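Local coordinates for lipopolysaccharide heptosyltransferase 2 (Escherichia coli, PDB 1PSW), which catalyses transfer of the second heptose from ADP-L-glycero-beta-D-manno-heptose onto the heptosyl-Kdo2-lipid A module during synthesis of the lipopolysaccharide core, at residues 277-291 with 297-310. Residues are numbered along the deposited sequence; the frame is centred on the assembly and turned at random.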
ATOM      1  N   ALA A 277       7.472  -1.378   1.475  1.00 15.13           N
ATOM      2  CA  ALA A 277       8.356  -0.975   0.379  1.00 15.74           C
ATOM      3  C   ALA A 277       8.609   0.533   0.399  1.00 15.82           C
ATOM      4  O   ALA A 277       9.726   0.983   0.167  1.00 15.76           O
ATOM      5  CB  ALA A 277       7.745  -1.388  -0.968  1.00 15.38           C
ATOM      6  N   ALA A 278       7.561   1.307   0.671  1.00 14.89           N
ATOM      7  CA  ALA A 278       7.662   2.761   0.724  1.00 14.97           C
ATOM      8  C   ALA A 278       8.537   3.198   1.888  1.00 16.22           C
ATOM      9  O   ALA A 278       9.186   4.241   1.824  1.00 15.52           O
ATOM     10  CB  ALA A 278       6.272   3.369   0.859  1.00 15.52           C
ATOM     11  N   LEU A 279       8.546   2.398   2.949  1.00 15.70           N
ATOM     12  CA  LEU A 279       9.349   2.690   4.133  1.00 17.27           C
ATOM     13  C   LEU A 279      10.792   2.230   3.958  1.00 18.17           C
ATOM     14  O   LEU A 279      11.638   2.480   4.814  1.00 19.46           O
ATOM     15  CB  LEU A 279       8.733   2.008   5.358  1.00 14.10           C
ATOM     16  CG  LEU A 279       7.436   2.653   5.853  1.00 15.92           C
ATOM     17  CD1 LEU A 279       6.677   1.707   6.793  1.00 13.57           C
ATOM     18  CD2 LEU A 279       7.785   3.963   6.576  1.00 14.96           C
ATOM     19  N   ASN A 280      11.063   1.541   2.853  1.00 19.55           N
ATOM     20  CA  ASN A 280      12.409   1.046   2.557  1.00 20.72           C
ATOM     21  C   ASN A 280      12.903   0.042   3.611  1.00 20.75           C
ATOM     22  O   ASN A 280      14.077   0.037   3.986  1.00 17.62           O
ATOM     23  CB  ASN A 280      13.379   2.231   2.471  1.00 24.86           C
ATOM     24  CG  ASN A 280      14.670   1.882   1.750  1.00 28.15           C
ATOM     25  OD1 ASN A 280      14.647   1.226   0.711  1.00 34.79           O
ATOM     26  ND2 ASN A 280      15.797   2.329   2.288  1.00 32.28           N
ATOM     27  N   ARG A 281      11.995  -0.794   4.096  1.00 18.93           N
ATOM     28  CA  ARG A 281      12.342  -1.802   5.085  1.00 19.18           C
ATOM     29  C   ARG A 281      12.681  -3.095   4.343  1.00 19.33           C
ATOM     30  O   ARG A 281      12.090  -3.387   3.305  1.00 20.59           O
ATOM     31  CB  ARG A 281      11.149  -2.063   6.024  1.00 19.83           C
ATOM     32  CG  ARG A 281      10.774  -0.923   6.979  1.00 22.46           C
ATOM     33  CD  ARG A 281      11.722  -0.854   8.172  1.00 24.31           C
ATOM     34  NE  ARG A 281      13.005  -0.309   7.796  1.00 26.43           N
ATOM     35  CZ  ARG A 281      14.175  -0.758   8.225  1.00 24.97           C
ATOM     36  NH1 ARG A 281      14.249  -1.782   9.065  1.00 23.85           N
ATOM     37  NH2 ARG A 281      15.280  -0.173   7.786  1.00 24.76           N
ATOM     38  N   PRO A 282      13.656  -3.873   4.842  1.00 19.21           N
ATOM     39  CA  PRO A 282      13.973  -5.121   4.141  1.00 19.12           C
ATOM     40  C   PRO A 282      12.679  -5.922   4.143  1.00 18.41           C
ATOM     41  O   PRO A 282      11.978  -5.969   5.153  1.00 18.74           O
ATOM     42  CB  PRO A 282      15.039  -5.753   5.021  1.00 20.06           C
ATOM     43  CG  PRO A 282      15.755  -4.552   5.576  1.00 19.65           C
ATOM     44  CD  PRO A 282      14.611  -3.622   5.935  1.00 19.48           C
ATOM     45  N   LEU A 283      12.363  -6.544   3.019  1.00 18.35           N
ATOM     46  CA  LEU A 283      11.124  -7.290   2.928  1.00 19.50           C
ATOM     47  C   LEU A 283      11.206  -8.480   1.992  1.00 18.00           C
ATOM     48  O   LEU A 283      11.910  -8.458   0.988  1.00 16.55           O
ATOM     49  CB  LEU A 283      10.001  -6.338   2.493  1.00 23.19           C
ATOM     50  CG  LEU A 283       8.683  -6.881   1.945  1.00 27.35           C
ATOM     51  CD1 LEU A 283       7.490  -6.193   2.599  1.00 29.81           C
ATOM     52  CD2 LEU A 283       8.672  -6.663   0.444  1.00 28.24           C
ATOM     53  N   VAL A 284      10.492  -9.535   2.353  1.00 15.98           N
ATOM     54  CA  VAL A 284      10.442 -10.743   1.542  1.00 15.71           C
ATOM     55  C   VAL A 284       8.969 -10.883   1.168  1.00 14.85           C
ATOM     56  O   VAL A 284       8.115 -11.028   2.044  1.00 16.01           O
ATOM     57  CB  VAL A 284      10.893 -11.990   2.341  1.00 15.69           C
ATOM     58  CG1 VAL A 284      10.767 -13.237   1.472  1.00 15.25           C
ATOM     59  CG2 VAL A 284      12.329 -11.822   2.801  1.00 18.58           C
ATOM     60  N   ALA A 285       8.683 -10.825  -0.129  1.00 14.18           N
ATOM     61  CA  ALA A 285       7.325 -10.922  -0.644  1.00 14.34           C
ATOM     62  C   ALA A 285       7.084 -12.286  -1.288  1.00 16.00           C
ATOM     63  O   ALA A 285       7.769 -12.676  -2.231  1.00 15.89           O
ATOM     64  CB  ALA A 285       7.081  -9.804  -1.648  1.00 13.68           C
ATOM     65  N   LEU A 286       6.100 -13.007  -0.759  1.00 15.83           N
ATOM     66  CA  LEU A 286       5.764 -14.345  -1.229  1.00 15.44           C
ATOM     67  C   LEU A 286       4.625 -14.381  -2.237  1.00 15.92           C
ATOM     68  O   LEU A 286       3.494 -13.981  -1.935  1.00 16.91           O
ATOM     69  CB  LEU A 286       5.423 -15.221  -0.026  1.00 14.37           C
ATOM     70  CG  LEU A 286       6.431 -15.094   1.122  1.00 15.17           C
ATOM     71  CD1 LEU A 286       6.022 -16.029   2.255  1.00 15.63           C
ATOM     72  CD2 LEU A 286       7.848 -15.438   0.635  1.00 13.46           C
ATOM     73  N   TYR A 287       4.926 -14.881  -3.431  1.00 15.18           N
ATOM     74  CA  TYR A 287       3.939 -14.975  -4.504  1.00 17.20           C
ATOM     75  C   TYR A 287       3.597 -16.406  -4.887  1.00 18.48           C
ATOM     76  O   TYR A 287       4.441 -17.299  -4.839  1.00 18.24           O
ATOM     77  CB  TYR A 287       4.445 -14.260  -5.754  1.00 18.33           C
ATOM     78  CG  TYR A 287       4.427 -12.756  -5.667  1.00 18.87           C
ATOM     79  CD1 TYR A 287       5.371 -12.064  -4.904  1.00 18.96           C
ATOM     80  CD2 TYR A 287       3.468 -12.018  -6.360  1.00 17.35           C
ATOM     81  CE1 TYR A 287       5.358 -10.672  -4.839  1.00 19.09           C
ATOM     82  CE2 TYR A 287       3.447 -10.630  -6.302  1.00 18.79           C
ATOM     83  CZ  TYR A 287       4.392  -9.963  -5.545  1.00 18.48           C
ATOM     84  OH  TYR A 287       4.386  -8.584  -5.504  1.00 19.15           O
ATOM     85  N   GLY A 288       2.344 -16.597  -5.278  1.00 19.10           N
ATOM     86  CA  GLY A 288       1.873 -17.900  -5.693  1.00 19.50           C
ATOM     87  C   GLY A 288       1.166 -17.789  -7.035  1.00 21.32           C
ATOM     88  O   GLY A 288       1.829 -17.672  -8.067  1.00 21.80           O
ATOM     89  N   PRO A 289      -0.175 -17.799  -7.064  1.00 21.45           N
ATOM     90  CA  PRO A 289      -0.888 -17.699  -8.340  1.00 25.18           C
ATOM     91  C   PRO A 289      -0.729 -16.353  -9.054  1.00 27.12           C
ATOM     92  O   PRO A 289      -0.842 -16.286 -10.277  1.00 30.59           O
ATOM     93  CB  PRO A 289      -2.329 -17.993  -7.944  1.00 23.26           C
ATOM     94  CG  PRO A 289      -2.415 -17.391  -6.577  1.00 23.05           C
ATOM     95  CD  PRO A 289      -1.124 -17.871  -5.939  1.00 22.44           C
ATOM     96  N   SER A 290      -0.463 -15.287  -8.302  1.00 27.47           N
ATOM     97  CA  SER A 290      -0.289 -13.958  -8.890  1.00 26.61           C
ATOM     98  C   SER A 290       1.189 -13.644  -9.122  1.00 25.08           C
ATOM     99  O   SER A 290       2.064 -14.306  -8.571  1.00 25.04           O
ATOM    100  CB  SER A 290      -0.893 -12.894  -7.968  1.00 25.87           C
ATOM    101  OG  SER A 290      -0.147 -12.764  -6.762  1.00 28.62           O
ATOM    102  N   SER A 291       1.466 -12.630  -9.936  1.00 24.63           N
ATOM    103  CA  SER A 291       2.843 -12.241 -10.214  1.00 23.68           C
ATOM    104  C   SER A 291       3.026 -10.773  -9.858  1.00 22.53           C
ATOM    105  O   SER A 291       2.052 -10.036  -9.716  1.00 20.07           O
ATOM    106  CB  SER A 291       3.166 -12.429 -11.696  1.00 25.46           C
ATOM    107  OG  SER A 291       2.557 -11.413 -12.470  1.00 26.44           O
ATOM    108  N   PRO A 297       6.784  -4.752  -5.541  1.00 16.03           N
ATOM    109  CA  PRO A 297       7.192  -3.931  -4.397  1.00 15.83           C
ATOM    110  C   PRO A 297       8.295  -2.998  -4.889  1.00 15.21           C
ATOM    111  O   PRO A 297       9.335  -3.458  -5.362  1.00 16.94           O
ATOM    112  CB  PRO A 297       7.679  -4.966  -3.377  1.00 13.75           C
ATOM    113  CG  PRO A 297       8.111  -6.127  -4.224  1.00 14.53           C
ATOM    114  CD  PRO A 297       7.062  -6.179  -5.304  1.00 14.39           C
ATOM    115  N   LEU A 298       8.054  -1.691  -4.803  1.00 15.72           N
ATOM    116  CA  LEU A 298       9.014  -0.702  -5.286  1.00 14.81           C
ATOM    117  C   LEU A 298      10.017  -0.317  -4.207  1.00 15.26           C
ATOM    118  O   LEU A 298       9.841   0.672  -3.503  1.00 15.76           O
ATOM    119  CB  LEU A 298       8.274   0.542  -5.789  1.00 14.56           C
ATOM    120  CG  LEU A 298       7.199   0.326  -6.863  1.00 15.82           C
ATOM    121  CD1 LEU A 298       6.469   1.637  -7.132  1.00 17.85           C
ATOM    122  CD2 LEU A 298       7.837  -0.198  -8.135  1.00 15.47           C
ATOM    123  N   SER A 299      11.072  -1.116  -4.091  1.00 15.85           N
ATOM    124  CA  SER A 299      12.119  -0.906  -3.105  1.00 15.23           C
ATOM    125  C   SER A 299      13.312  -1.764  -3.476  1.00 15.80           C
ATOM    126  O   SER A 299      13.150  -2.901  -3.922  1.00 14.85           O
ATOM    127  CB  SER A 299      11.623  -1.311  -1.713  1.00 14.30           C
ATOM    128  OG  SER A 299      12.655  -1.193  -0.739  1.00 16.96           O
ATOM    129  N   HIS A 300      14.507  -1.221  -3.292  1.00 14.39           N
ATOM    130  CA  HIS A 300      15.721  -1.966  -3.595  1.00 17.45           C
ATOM    131  C   HIS A 300      16.020  -3.010  -2.520  1.00 17.41           C
ATOM    132  O   HIS A 300      16.840  -3.895  -2.733  1.00 16.51           O
ATOM    133  CB  HIS A 300      16.916  -1.023  -3.710  1.00 18.48           C
ATOM    134  CG  HIS A 300      16.890  -0.146  -4.919  1.00 20.01           C
ATOM    135  ND1 HIS A 300      17.897   0.754  -5.203  1.00 21.31           N
ATOM    136  CD2 HIS A 300      15.988  -0.024  -5.925  1.00 20.87           C
ATOM    137  CE1 HIS A 300      17.619   1.389  -6.326  1.00 19.76           C
ATOM    138  NE2 HIS A 300      16.464   0.934  -6.787  1.00 21.83           N
ATOM    139  N   LYS A 301      15.342  -2.911  -1.377  1.00 17.38           N
ATOM    140  CA  LYS A 301      15.575  -3.834  -0.272  1.00 17.04           C
ATOM    141  C   LYS A 301      14.552  -4.956  -0.206  1.00 17.19           C
ATOM    142  O   LYS A 301      14.518  -5.717   0.759  1.00 16.68           O
ATOM    143  CB  LYS A 301      15.611  -3.063   1.054  1.00 19.03           C
ATOM    144  CG  LYS A 301      16.712  -2.003   1.114  1.00 21.81           C
ATOM    145  CD  LYS A 301      16.980  -1.532   2.537  1.00 27.31           C
ATOM    146  CE  LYS A 301      18.157  -0.567   2.572  1.00 33.03           C
ATOM    147  NZ  LYS A 301      18.683  -0.337   3.950  1.00 33.91           N
ATOM    148  N   ALA A 302      13.728  -5.062  -1.246  1.00 16.29           N
ATOM    149  CA  ALA A 302      12.715  -6.109  -1.328  1.00 15.61           C
ATOM    150  C   ALA A 302      13.209  -7.282  -2.179  1.00 16.35           C
ATOM    151  O   ALA A 302      13.999  -7.109  -3.109  1.00 16.65           O
ATOM    152  CB  ALA A 302      11.431  -5.546  -1.929  1.00 14.90           C
ATOM    153  N   ARG A 303      12.747  -8.478  -1.835  1.00 16.35           N
ATOM    154  CA  ARG A 303      13.080  -9.686  -2.570  1.00 16.96           C
ATOM    155  C   ARG A 303      11.758 -10.417  -2.755  1.00 17.19           C
ATOM    156  O   ARG A 303      10.923 -10.459  -1.842  1.00 17.13           O
ATOM    157  CB  ARG A 303      14.065 -10.568  -1.792  1.00 18.01           C
ATOM    158  CG  ARG A 303      15.455  -9.955  -1.618  1.00 16.73           C
ATOM    159  CD  ARG A 303      16.115  -9.669  -2.967  1.00 18.60           C
ATOM    160  NE  ARG A 303      17.492  -9.189  -2.834  1.00 19.45           N
ATOM    161  CZ  ARG A 303      17.837  -7.957  -2.469  1.00 19.51           C
ATOM    162  NH1 ARG A 303      16.907  -7.050  -2.193  1.00 16.40           N
ATOM    163  NH2 ARG A 303      19.121  -7.629  -2.382  1.00 18.18           N
ATOM    164  N   VAL A 304      11.567 -10.974  -3.943  1.00 15.50           N
ATOM    165  CA  VAL A 304      10.349 -11.693  -4.268  1.00 16.50           C
ATOM    166  C   VAL A 304      10.637 -13.169  -4.439  1.00 16.09           C
ATOM    167  O   VAL A 304      11.610 -13.555  -5.089  1.00 16.45           O
ATOM    168  CB  VAL A 304       9.714 -11.160  -5.568  1.00 17.14           C
ATOM    169  CG1 VAL A 304       8.676 -12.150  -6.082  1.00 19.55           C
ATOM    170  CG2 VAL A 304       9.053  -9.795  -5.309  1.00 15.86           C
ATOM    171  N   ILE A 305       9.797 -13.998  -3.836  1.00 16.10           N
ATOM    172  CA  ILE A 305       9.943 -15.439  -3.958  1.00 16.65           C
ATOM    173  C   ILE A 305       8.687 -15.980  -4.619  1.00 17.70           C
ATOM    174  O   ILE A 305       7.570 -15.740  -4.152  1.00 15.76           O
ATOM    175  CB  ILE A 305      10.111 -16.111  -2.588  1.00 16.84           C
ATOM    176  CG1 ILE A 305      11.349 -15.536  -1.883  1.00 16.73           C
ATOM    177  CG2 ILE A 305      10.254 -17.626  -2.759  1.00 19.69           C
ATOM    178  CD1 ILE A 305      11.597 -16.114  -0.506  1.00 16.73           C
ATOM    179  N   ARG A 306       8.873 -16.689  -5.727  1.00 19.84           N
ATOM    180  CA  ARG A 306       7.767 -17.297  -6.465  1.00 21.12           C
ATOM    181  C   ARG A 306       8.332 -18.530  -7.151  1.00 21.94           C
ATOM    182  O   ARG A 306       9.379 -18.463  -7.798  1.00 20.48           O
ATOM    183  CB  ARG A 306       7.188 -16.345  -7.517  1.00 21.46           C
ATOM    184  CG  ARG A 306       5.850 -16.835  -8.068  1.00 21.26           C
ATOM    185  CD  ARG A 306       5.362 -16.028  -9.261  1.00 22.23           C
ATOM    186  NE  ARG A 306       4.025 -16.450  -9.682  1.00 21.98           N
ATOM    187  CZ  ARG A 306       3.492 -16.191 -10.875  1.00 24.36           C
ATOM    188  NH1 ARG A 306       4.179 -15.511 -11.785  1.00 22.61           N
ATOM    189  NH2 ARG A 306       2.264 -16.610 -11.161  1.00 22.94           N
ATOM    190  N   LEU A 307       7.647 -19.657  -7.011  1.00 23.63           N
ATOM    191  CA  LEU A 307       8.127 -20.903  -7.594  1.00 26.29           C
ATOM    192  C   LEU A 307       7.551 -21.216  -8.969  1.00 27.86           C
ATOM    193  O   LEU A 307       8.104 -22.033  -9.700  1.00 30.31           O
ATOM    194  CB  LEU A 307       7.829 -22.056  -6.633  1.00 24.12           C
ATOM    195  CG  LEU A 307       8.404 -21.889  -5.220  1.00 23.68           C
ATOM    196  CD1 LEU A 307       7.978 -23.062  -4.357  1.00 24.97           C
ATOM    197  CD2 LEU A 307       9.922 -21.788  -5.279  1.00 23.98           C
ATOM    198  N   ILE A 308       6.443 -20.575  -9.322  1.00 29.22           N
ATOM    199  CA  ILE A 308       5.817 -20.819 -10.619  1.00 30.73           C
ATOM    200  C   ILE A 308       5.850 -19.589 -11.523  1.00 32.78           C
ATOM    201  O   ILE A 308       6.286 -18.512 -11.110  1.00 30.98           O
ATOM    202  CB  ILE A 308       4.352 -21.280 -10.448  1.00 30.33           C
ATOM    203  CG1 ILE A 308       3.543 -20.202  -9.722  1.00 29.11           C
ATOM    204  CG2 ILE A 308       4.311 -22.581  -9.664  1.00 29.32           C
ATOM    205  CD1 ILE A 308       2.059 -20.475  -9.688  1.00 29.41           C
ATOM    206  N   THR A 309       5.381 -19.762 -12.755  1.00 35.97           N
ATOM    207  CA  THR A 309       5.348 -18.687 -13.739  1.00 39.69           C
ATOM    208  C   THR A 309       3.909 -18.436 -14.185  1.00 41.44           C
ATOM    209  O   THR A 309       3.018 -19.240 -13.917  1.00 41.24           O
ATOM    210  CB  THR A 309       6.199 -19.046 -14.973  1.00 41.59           C
ATOM    211  OG1 THR A 309       7.522 -19.403 -14.554  1.00 43.06           O
ATOM    212  CG2 THR A 309       6.282 -17.867 -15.925  1.00 42.76           C
ATOM    213  N   GLY A 310       3.689 -17.316 -14.865  1.00 43.24           N
ATOM    214  CA  GLY A 310       2.355 -16.986 -15.331  1.00 44.56           C
ATOM    215  C   GLY A 310       1.798 -15.774 -14.613  1.00 45.12           C
ATOM    216  O   GLY A 310       0.896 -15.893 -13.785  1.00 46.70           O
TER
HETATM  217  O   HOH W   1      14.684   1.572  -2.625  1.00 29.03           O
HETATM  218  O   HOH W   2      16.510   0.550   4.820  1.00 52.44           O
HETATM  219  O   HOH W   3      11.374  -2.644   0.997  1.00 35.20           O
HETATM  220  O   HOH W   4      17.571  -1.319   6.756  1.00 39.65           O
HETATM  221  O   HOH W   5       5.263 -19.772  -5.561  1.00 17.47           O
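Gly288 O sits at the edge of the Arg306 guanidinium, in its plane: NE donates to it at 3.0 Å, and NH2 adds a weak second bond. The arginine chain, with CG anti to the backbone N (chi1 -167°) and extended to NE, lays its methylenes along Tyr287 CB before the head reaches the loop. There NH2 also donates to Gly310 O at 3.0 Å, while Ser290 O and Ser291 CA lie over one guanidinium face and Ile308 C and Thr309 CA over the other. Cutting Arg306 back to an alanine would probably leave Gly288 O and Gly310 O without these donors and open a gap between 288-291 and 308-310.

Upstream, strands 283-287 and 302-306 pair in parallel, 302-306 forming the outer edge of the six-stranded 3-2-1-4-5-6 sheet of the Rossmann-like C-terminal domain of this GT-B glycosyltransferase. Ala285 sits at the middle, its N donating to Arg303 O (2.8 Å) and its O accepting from Ile305 N (2.9 Å). On one face Ile305 CD1 meets Val284 CG1 at 3.6 Å and Leu286 CD2; Val284 and Leu286 in turn touch helix 332-347. On the other, Val304 CG1 meets Tyr287 CD1 at 3.5 Å, approaching the ring obliquely, and Pro297 CD touches Tyr287 OH from the far end.

Where the strands begin, the extended Lys301 chain crosses Asn280, the residue closing helix 271-278 in a Schellman motif, and Lys301 CD packs on Asn280 O at 3.6 Å.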